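Local coordinates for lysosome-associated membrane glycoprotein 2 (Mus musculus, PDB 5GV3) that supports lysosome biogenesis and autophagy and promotes acidification of the lysosomal lumen by directly inhibiting the proton channel TMEM175, at residues F66-A71 against I86-N91; M20-T25 against I38-K43; T45-S50 against M61-F66. All coordinates share one frame; numbering follows the deposited sequence.

Interaction 1 (F66-A71 against I86-N91). With NAG (2-acetamido-2-deoxy-beta-D-glucopyranose), chain N.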
# COMPACT_ATOMS: atom_id res chain seq x y z
N PHE A 66 -2.15 5.71 15.37
CA PHE A 66 -3.59 5.79 15.60
C PHE A 66 -4.22 6.26 14.31
O PHE A 66 -5.42 6.10 14.06
CB PHE A 66 -3.94 6.82 16.68
CG PHE A 66 -3.05 6.81 17.88
CD1 PHE A 66 -3.16 5.80 18.83
CD2 PHE A 66 -2.13 7.85 18.09
CE1 PHE A 66 -2.35 5.80 19.94
CE2 PHE A 66 -1.32 7.85 19.21
CZ PHE A 66 -1.43 6.82 20.13
N ALA A 67 -3.36 6.86 13.51
CA ALA A 67 -3.77 7.72 12.42
C ALA A 67 -4.11 7.03 11.13
O ALA A 67 -5.14 7.30 10.53
CB ALA A 67 -2.69 8.72 12.16
N VAL A 68 -3.24 6.13 10.70
CA VAL A 68 -3.30 5.66 9.33
C VAL A 68 -3.17 4.15 9.20
O VAL A 68 -2.29 3.53 9.78
CB VAL A 68 -2.18 6.32 8.50
CG1 VAL A 68 -2.13 5.73 7.11
CG2 VAL A 68 -2.39 7.83 8.43
N SER A 69 -4.09 3.58 8.44
CA SER A 69 -4.02 2.17 8.08
C SER A 69 -4.11 2.09 6.56
O SER A 69 -4.61 3.01 5.91
CB SER A 69 -5.14 1.37 8.75
OG SER A 69 -6.41 1.82 8.32
N TRP A 70 -3.60 1.01 6.00
CA TRP A 70 -3.49 0.87 4.55
C TRP A 70 -3.59 -0.60 4.19
O TRP A 70 -3.08 -1.46 4.91
CB TRP A 70 -2.18 1.48 4.06
CG TRP A 70 -1.96 1.38 2.58
CD1 TRP A 70 -2.32 2.30 1.64
CD2 TRP A 70 -1.34 0.30 1.87
NE1 TRP A 70 -1.95 1.86 0.39
CE2 TRP A 70 -1.35 0.64 0.50
CE3 TRP A 70 -0.77 -0.91 2.26
CZ2 TRP A 70 -0.82 -0.20 -0.48
CZ3 TRP A 70 -0.23 -1.74 1.28
CH2 TRP A 70 -0.26 -1.38 -0.07
N ALA A 71 -4.26 -0.89 3.08
CA ALA A 71 -4.47 -2.28 2.68
C ALA A 71 -4.48 -2.43 1.16
O ALA A 71 -4.71 -1.47 0.44
CB ALA A 71 -5.77 -2.81 3.28
N ILE A 86 -6.87 -1.04 -3.34
CA ILE A 86 -5.95 -0.31 -2.49
C ILE A 86 -6.77 0.71 -1.71
O ILE A 86 -7.48 1.52 -2.28
CB ILE A 86 -4.85 0.39 -3.29
CG1 ILE A 86 -4.05 -0.63 -4.10
CG2 ILE A 86 -3.93 1.18 -2.36
CD1 ILE A 86 -3.05 -0.00 -5.05
N VAL A 87 -6.69 0.62 -0.38
CA VAL A 87 -7.48 1.49 0.48
C VAL A 87 -6.62 2.13 1.57
O VAL A 87 -5.83 1.46 2.24
CB VAL A 87 -8.62 0.71 1.15
CG1 VAL A 87 -9.33 1.57 2.17
CG2 VAL A 87 -9.61 0.21 0.11
N LEU A 88 -6.79 3.43 1.73
CA LEU A 88 -6.16 4.17 2.82
C LEU A 88 -7.22 4.68 3.78
O LEU A 88 -8.23 5.25 3.36
CB LEU A 88 -5.34 5.34 2.27
CG LEU A 88 -4.67 6.25 3.30
CD1 LEU A 88 -3.46 5.56 3.88
CD2 LEU A 88 -4.29 7.58 2.68
N SER A 89 -7.02 4.45 5.07
CA SER A 89 -7.90 5.01 6.09
C SER A 89 -7.09 5.89 7.02
O SER A 89 -6.03 5.49 7.51
CB SER A 89 -8.61 3.91 6.88
OG SER A 89 -9.37 3.09 6.02
N TYR A 90 -7.57 7.10 7.23
CA TYR A 90 -6.88 8.00 8.15
C TYR A 90 -7.84 8.62 9.15
O TYR A 90 -9.01 8.86 8.85
CB TYR A 90 -6.10 9.08 7.39
CG TYR A 90 -6.90 9.99 6.49
CD1 TYR A 90 -7.20 9.62 5.19
CD2 TYR A 90 -7.31 11.24 6.93
CE1 TYR A 90 -7.91 10.46 4.35
CE2 TYR A 90 -8.03 12.09 6.10
CZ TYR A 90 -8.32 11.70 4.81
OH TYR A 90 -9.03 12.54 3.99
N ASN A 91 -7.33 8.82 10.36
CA ASN A 91 -8.12 9.24 11.50
C ASN A 91 -7.74 10.65 11.92
O ASN A 91 -6.66 10.87 12.48
CB ASN A 91 -7.88 8.24 12.63
CG ASN A 91 -8.66 8.55 13.89
OD1 ASN A 91 -9.24 9.62 14.04
ND2 ASN A 91 -8.65 7.60 14.82
C1 NAG N . -9.33 7.79 16.07
C2 NAG N . -9.80 6.50 16.72
C3 NAG N . -10.52 6.83 18.02
C4 NAG N . -9.61 7.64 18.93
C5 NAG N . -9.01 8.85 18.21
C6 NAG N . -7.90 9.50 18.99
C7 NAG N . -10.25 4.58 15.26
C8 NAG N . -11.25 3.89 14.40
N2 NAG N . -10.65 5.72 15.84
O3 NAG N . -10.92 5.62 18.66
O4 NAG N . -10.36 8.11 20.05
O5 NAG N . -8.43 8.46 16.95
O6 NAG N . -6.64 8.89 18.70
O7 NAG N . -9.11 4.14 15.43
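The antiparallel hairpin of strands 68-76 and 81-91 sets Val-68 across from Tyr-90 and Trp-70 across from Leu-88 as non-hydrogen-bonded pairs, all four on one face. Leu-88 sends CD1 across to Val-68 CG1, a tight 3.5 Å, and meets the Trp-70 indole near its plane, at the edge that carries CD1. The Ile-86 methyl CG2 adds a contact 3.5 Å from Trp-70 NE1, whose N-H is bonded to Tyr-140 OH. Tyr-90 CB lies 4.1 Å from Val-68 CG2, but its ring leads away toward Ile-24. Between these pairs, Ser-69 exchanges two nearly straight backbone bonds with Ser-89, each 2.9 Å from N to O; Ala-71 and Val-87 exchange a second such pair, one of its bonds less straight (151°). Asn-91 N closes the end on Ala-67 O at 2.7 Å, with a bent N-H...O angle of 139°. With chi1 at -180°, Asn-91 CG points away from its own backbone N and carries the amide out to the N-linked sugar on ND2, while OD1 accepts from Ser-93 N. The hairpin is thus two-sided: apolar groups and aromatic rings on one face, and on the other two serines, Ala-71 and Val-87, all partly exposed, with the glycan at its end.

Interaction 2 (M20-T25 against I38-K43). With NAG (2-acetamido-2-deoxy-beta-D-glucopyranose), chain M; NAG (2-acetamido-2-deoxy-beta-D-glucopyranose), chain P.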
# COMPACT_ATOMS: atom_id res chain seq x y z
N MET A 20 6.22 4.05 0.53
CA MET A 20 5.03 4.87 0.25
C MET A 20 4.88 6.07 1.17
O MET A 20 5.33 6.04 2.31
CB MET A 20 3.77 3.99 0.33
CG MET A 20 3.59 3.24 1.65
SD MET A 20 1.99 2.41 1.90
CE MET A 20 1.79 1.57 0.39
N ASN A 21 4.30 7.14 0.64
CA ASN A 21 3.91 8.25 1.49
C ASN A 21 2.57 8.82 0.99
O ASN A 21 2.13 8.53 -0.14
CB ASN A 21 5.05 9.31 1.65
CG ASN A 21 5.41 10.08 0.39
OD1 ASN A 21 4.64 10.17 -0.57
ND2 ASN A 21 6.61 10.67 0.42
N PHE A 22 1.90 9.55 1.87
CA PHE A 22 0.55 10.05 1.61
C PHE A 22 0.44 11.53 1.94
O PHE A 22 0.69 11.95 3.06
CB PHE A 22 -0.47 9.28 2.44
CG PHE A 22 -0.45 7.80 2.19
CD1 PHE A 22 -0.92 7.28 1.00
CD2 PHE A 22 0.07 6.93 3.13
CE1 PHE A 22 -0.89 5.92 0.76
CE2 PHE A 22 0.11 5.57 2.90
CZ PHE A 22 -0.37 5.06 1.72
N THR A 23 0.07 12.31 0.94
CA THR A 23 -0.13 13.73 1.14
C THR A 23 -1.62 13.98 1.35
O THR A 23 -2.42 13.81 0.43
CB THR A 23 0.41 14.54 -0.04
OG1 THR A 23 1.78 14.19 -0.27
CG2 THR A 23 0.34 16.03 0.24
N ILE A 24 -1.99 14.35 2.57
CA ILE A 24 -3.39 14.49 2.94
C ILE A 24 -3.78 15.93 3.24
O ILE A 24 -3.12 16.62 4.03
CB ILE A 24 -3.74 13.63 4.17
CG1 ILE A 24 -3.38 12.16 3.91
CG2 ILE A 24 -5.24 13.78 4.53
CD1 ILE A 24 -3.56 11.27 5.11
N THR A 25 -4.84 16.40 2.59
CA THR A 25 -5.42 17.70 2.89
C THR A 25 -6.67 17.51 3.74
O THR A 25 -7.56 16.76 3.36
CB THR A 25 -5.78 18.49 1.62
OG1 THR A 25 -4.63 18.61 0.78
CG2 THR A 25 -6.29 19.89 1.98
N ILE A 38 2.60 12.21 5.07
CA ILE A 38 2.97 11.14 5.98
C ILE A 38 3.85 10.11 5.29
O ILE A 38 3.37 9.36 4.44
CB ILE A 38 1.74 10.40 6.52
CG1 ILE A 38 0.79 11.37 7.23
CG2 ILE A 38 2.16 9.28 7.45
CD1 ILE A 38 -0.47 10.70 7.71
N ALA A 39 5.13 10.08 5.64
CA ALA A 39 5.99 9.00 5.17
C ALA A 39 5.81 7.82 6.11
O ALA A 39 5.96 7.95 7.32
CB ALA A 39 7.44 9.44 5.11
N VAL A 40 5.47 6.67 5.55
CA VAL A 40 5.24 5.48 6.35
C VAL A 40 6.60 4.87 6.66
O VAL A 40 7.27 4.38 5.75
CB VAL A 40 4.34 4.45 5.62
CG1 VAL A 40 4.18 3.19 6.44
CG2 VAL A 40 2.98 5.08 5.31
N PRO A 41 7.01 4.92 7.93
CA PRO A 41 8.34 4.40 8.27
C PRO A 41 8.25 2.92 8.57
O PRO A 41 7.17 2.34 8.50
CB PRO A 41 8.70 5.18 9.53
CG PRO A 41 7.35 5.31 10.23
CD PRO A 41 6.31 5.43 9.12
N ASP A 42 9.36 2.33 9.00
CA ASP A 42 9.29 0.95 9.41
C ASP A 42 9.46 1.00 10.91
O ASP A 42 10.46 1.48 11.43
CB ASP A 42 10.35 0.09 8.73
CG ASP A 42 10.14 -1.39 8.96
OD1 ASP A 42 9.80 -1.79 10.10
OD2 ASP A 42 10.27 -2.17 7.98
N LYS A 43 8.45 0.42 11.57
CA LYS A 43 8.01 0.66 12.94
C LYS A 43 6.53 0.43 12.78
O LYS A 43 5.85 -0.04 13.69
CB LYS A 43 8.29 2.07 13.48
CG LYS A 43 9.66 2.28 14.11
CD LYS A 43 9.85 1.43 15.35
CE LYS A 43 11.22 1.63 15.97
NZ LYS A 43 11.46 0.73 17.12
C1 NAG M . 7.23 11.47 -0.63
C2 NAG M . 8.41 12.29 -0.11
C3 NAG M . 9.00 13.13 -1.24
C4 NAG M . 9.33 12.25 -2.44
C5 NAG M . 8.11 11.43 -2.85
C6 NAG M . 8.41 10.44 -3.95
C7 NAG M . 8.48 12.95 2.26
C8 NAG M . 7.98 13.92 3.29
N2 NAG M . 8.03 13.14 1.01
O3 NAG M . 10.18 13.78 -0.79
O4 NAG M . 9.75 13.06 -3.53
O5 NAG M . 7.65 10.66 -1.73
O6 NAG M . 9.28 9.42 -3.48
O7 NAG M . 9.26 12.05 2.54
C1 NAG P . -11.14 22.73 2.82
C2 NAG P . -11.78 21.35 2.83
C3 NAG P . -13.27 21.44 2.50
C4 NAG P . -13.97 22.45 3.40
C5 NAG P . -13.26 23.79 3.30
C6 NAG P . -13.85 24.84 4.21
C7 NAG P . -10.16 19.60 2.23
C8 NAG P . -9.60 18.76 1.13
N2 NAG P . -11.12 20.46 1.89
O3 NAG P . -13.86 20.15 2.68
O4 NAG P . -15.32 22.60 3.00
O5 NAG P . -11.88 23.62 3.69
O6 NAG P . -12.91 25.88 4.43
O7 NAG P . -9.75 19.51 3.39
O HOH W 1 7.63 3.85 3.26
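Val-40 lays its CG2 methyl obliquely against the Phe-22 ring, 3.8 Å from CE2, and beside Met-20, whose CG is 4.1 Å away. The Met-20 and Val-40 side chains run alongside each other and point the same way. Met-20 bends at its last torsion (chi3 48°), and this turns its methyl toward Trp-70, which the Phe-22 ring also meets. Further along, the CD1 methyls of Ile-24 and Ile-38 touch at 4.1 Å. Phe-22 and Ile-38 are a hydrogen-bonded antiparallel pair: Ile-38 N gives a nearly straight 2.8 Å bond to Phe-22 O, and Phe-22 N reaches Ile-38 O at 3.0 Å. The next bond, Val-40 N to Met-20 O, is weak at 3.3 Å, and a water takes over beyond it, accepting from Met-20 N and donating to Val-40 O at 2.6 Å. Asn-21 and Ala-39 occupy the other face; there Asn-21 ND2 carries an N-linked sugar. Strands 11-28 and 32-39 form a beta hairpin with apolar residues turned inward and a glycosylated asparagine outward, in the first lumenal, membrane-distal domain of LAMP-2, consistent with the beta-prism fold of the LAMP family.

Interaction 3 (T45-S50 against M61-F66). With ZN (zinc ion), chain D.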
# COMPACT_ATOMS: atom_id res chain seq x y z
N THR A 45 3.31 -1.48 11.56
CA THR A 45 3.06 -2.91 11.63
C THR A 45 2.34 -3.44 10.40
O THR A 45 1.74 -2.66 9.66
CB THR A 45 2.25 -3.24 12.89
OG1 THR A 45 1.06 -2.46 12.91
CG2 THR A 45 3.06 -2.90 14.13
N HIS A 46 2.42 -4.75 10.16
CA HIS A 46 1.76 -5.34 9.00
C HIS A 46 0.68 -6.35 9.43
O HIS A 46 0.40 -7.31 8.70
CB HIS A 46 2.76 -6.04 8.05
CG HIS A 46 3.51 -7.16 8.68
ND1 HIS A 46 4.87 -7.14 8.91
CD2 HIS A 46 3.07 -8.35 9.15
CE1 HIS A 46 5.23 -8.27 9.49
NE2 HIS A 46 4.15 -9.02 9.65
N ASP A 47 0.09 -6.13 10.60
CA ASP A 47 -0.91 -7.04 11.17
C ASP A 47 -2.08 -7.30 10.25
O ASP A 47 -2.64 -6.37 9.68
CB ASP A 47 -1.43 -6.50 12.51
CG ASP A 47 -0.40 -6.57 13.62
OD1 ASP A 47 0.58 -7.34 13.48
OD2 ASP A 47 -0.56 -5.87 14.63
N GLY A 48 -2.45 -8.57 10.07
CA GLY A 48 -3.60 -8.88 9.23
C GLY A 48 -3.19 -9.32 7.84
O GLY A 48 -4.02 -9.81 7.06
N SER A 49 -1.92 -9.12 7.50
CA SER A 49 -1.41 -9.55 6.21
C SER A 49 -1.45 -11.07 6.16
O SER A 49 -1.13 -11.74 7.14
CB SER A 49 0.02 -9.05 6.00
OG SER A 49 0.10 -7.64 6.11
N SER A 50 -1.87 -11.62 5.04
CA SER A 50 -1.96 -13.07 4.91
C SER A 50 -1.80 -13.50 3.47
O SER A 50 -2.14 -12.75 2.56
CB SER A 50 -3.28 -13.58 5.48
OG SER A 50 -4.38 -12.89 4.93
N MET A 61 -1.80 -5.69 4.92
CA MET A 61 -2.34 -4.62 5.74
C MET A 61 -1.22 -3.91 6.51
O MET A 61 -0.34 -4.55 7.06
CB MET A 61 -3.39 -5.15 6.70
CG MET A 61 -4.55 -5.84 5.99
SD MET A 61 -5.77 -6.50 7.13
CE MET A 61 -6.41 -4.97 7.84
N ILE A 62 -1.23 -2.58 6.48
CA ILE A 62 -0.21 -1.80 7.17
C ILE A 62 -0.87 -0.85 8.16
O ILE A 62 -1.80 -0.14 7.80
CB ILE A 62 0.65 -1.02 6.17
CG1 ILE A 62 1.36 -1.98 5.21
CG2 ILE A 62 1.64 -0.13 6.91
CD1 ILE A 62 2.40 -2.90 5.88
N GLN A 63 -0.41 -0.85 9.40
CA GLN A 63 -0.90 0.13 10.38
C GLN A 63 0.24 1.03 10.83
O GLN A 63 1.38 0.60 10.93
CB GLN A 63 -1.54 -0.55 11.60
CG GLN A 63 -2.51 -1.67 11.28
CD GLN A 63 -1.80 -2.96 10.88
OE1 GLN A 63 -0.76 -3.29 11.43
NE2 GLN A 63 -2.36 -3.66 9.92
N PHE A 64 -0.07 2.29 11.08
CA PHE A 64 0.91 3.24 11.57
C PHE A 64 0.28 4.15 12.63
O PHE A 64 -0.40 5.12 12.30
CB PHE A 64 1.48 4.06 10.42
CG PHE A 64 2.43 5.13 10.84
CD1 PHE A 64 3.49 4.84 11.68
CD2 PHE A 64 2.27 6.43 10.40
CE1 PHE A 64 4.37 5.83 12.07
CE2 PHE A 64 3.15 7.43 10.79
CZ PHE A 64 4.20 7.13 11.63
N GLY A 65 0.51 3.82 13.90
CA GLY A 65 -0.02 4.61 15.00
C GLY A 65 -1.53 4.55 15.18
O GLY A 65 -2.12 3.47 15.11
N PHE A 66 -2.15 5.71 15.37
CA PHE A 66 -3.59 5.79 15.60
C PHE A 66 -4.22 6.26 14.31
O PHE A 66 -5.42 6.10 14.06
CB PHE A 66 -3.94 6.82 16.68
CG PHE A 66 -3.05 6.81 17.88
CD1 PHE A 66 -3.16 5.80 18.83
CD2 PHE A 66 -2.13 7.85 18.09
CE1 PHE A 66 -2.35 5.80 19.94
CE2 PHE A 66 -1.32 7.85 19.21
CZ PHE A 66 -1.43 6.82 20.13
ZN ZN D . 5.21 -10.53 10.46
O HOH W 2 6.42 -10.61 8.76
O HOH W 3 7.20 -10.40 9.84
O HOH W 4 7.00 -9.64 11.07
O HOH W 5 3.67 -10.20 11.85
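Thr-45 and Gln-63 form a single antiparallel bridge, Thr-45 N to Gln-63 O at 2.9 Å and Gln-63 N to Thr-45 O at 2.8 Å, after which residues 46-49 fold into a type II beta turn. The Gln-63 side chain doubles back at chi2 (77°), bringing its amide across the start of that turn. Its OE1 accepts from Thr-45 OG1, at a distance so short that the exact length is doubtful, and weakly from Asp-47 N; NE2 donates, also weakly, to Asp-47 O at 2.7 Å. One amide therefore meets both the N-H and the carbonyl of a single residue, which should limit its rotation. Strand 59-64 is an outermost strand of the four-stranded antiparallel sheet, and the irregular segment 45-50, leading to the disulfide-bonded Cys-51, runs along its edge. Ser-49 OG ties the far end of the turn: it donates to His-46 O at 2.6 Å and receives a nearly straight bond (172°) from Met-61 N at 3.0 Å. Gly-48, in the third turn position with positive phi, lets the Met-61 sulfur SD come within 3.8 Å of its CA. His-46 CB touches Ile-62 CD1, while the imidazole leads outward to a zinc ion bound by NE2 at 2.0 Å; water supplies the other ligands modelled here, several too close together to be certain.

How the interactions relate
From the N terminus, interaction 2 comes first, closing the hairpin of strands 11-28 and 32-39. The chain then leaves Lys-43 and enters interaction 3, which closes the loop holding Cys-51 and the unmodelled residues 52-55. Interaction 1 follows at once, sharing Phe-66, and closes the hairpin 68-76/81-91. All three are in series; none nests or crosses. Interactions 1 and 3 belong to one sheet, joined by a probable hydrogen bond from Ile-62 N to Trp-70 O. Interaction 2 belongs to the other sheet, and its residues pack on the sheet of interactions 1 and 3: Ile-38 on Val-68 and Phe-64, Val-40 on Ile-62, and Pro-41 on Phe-64.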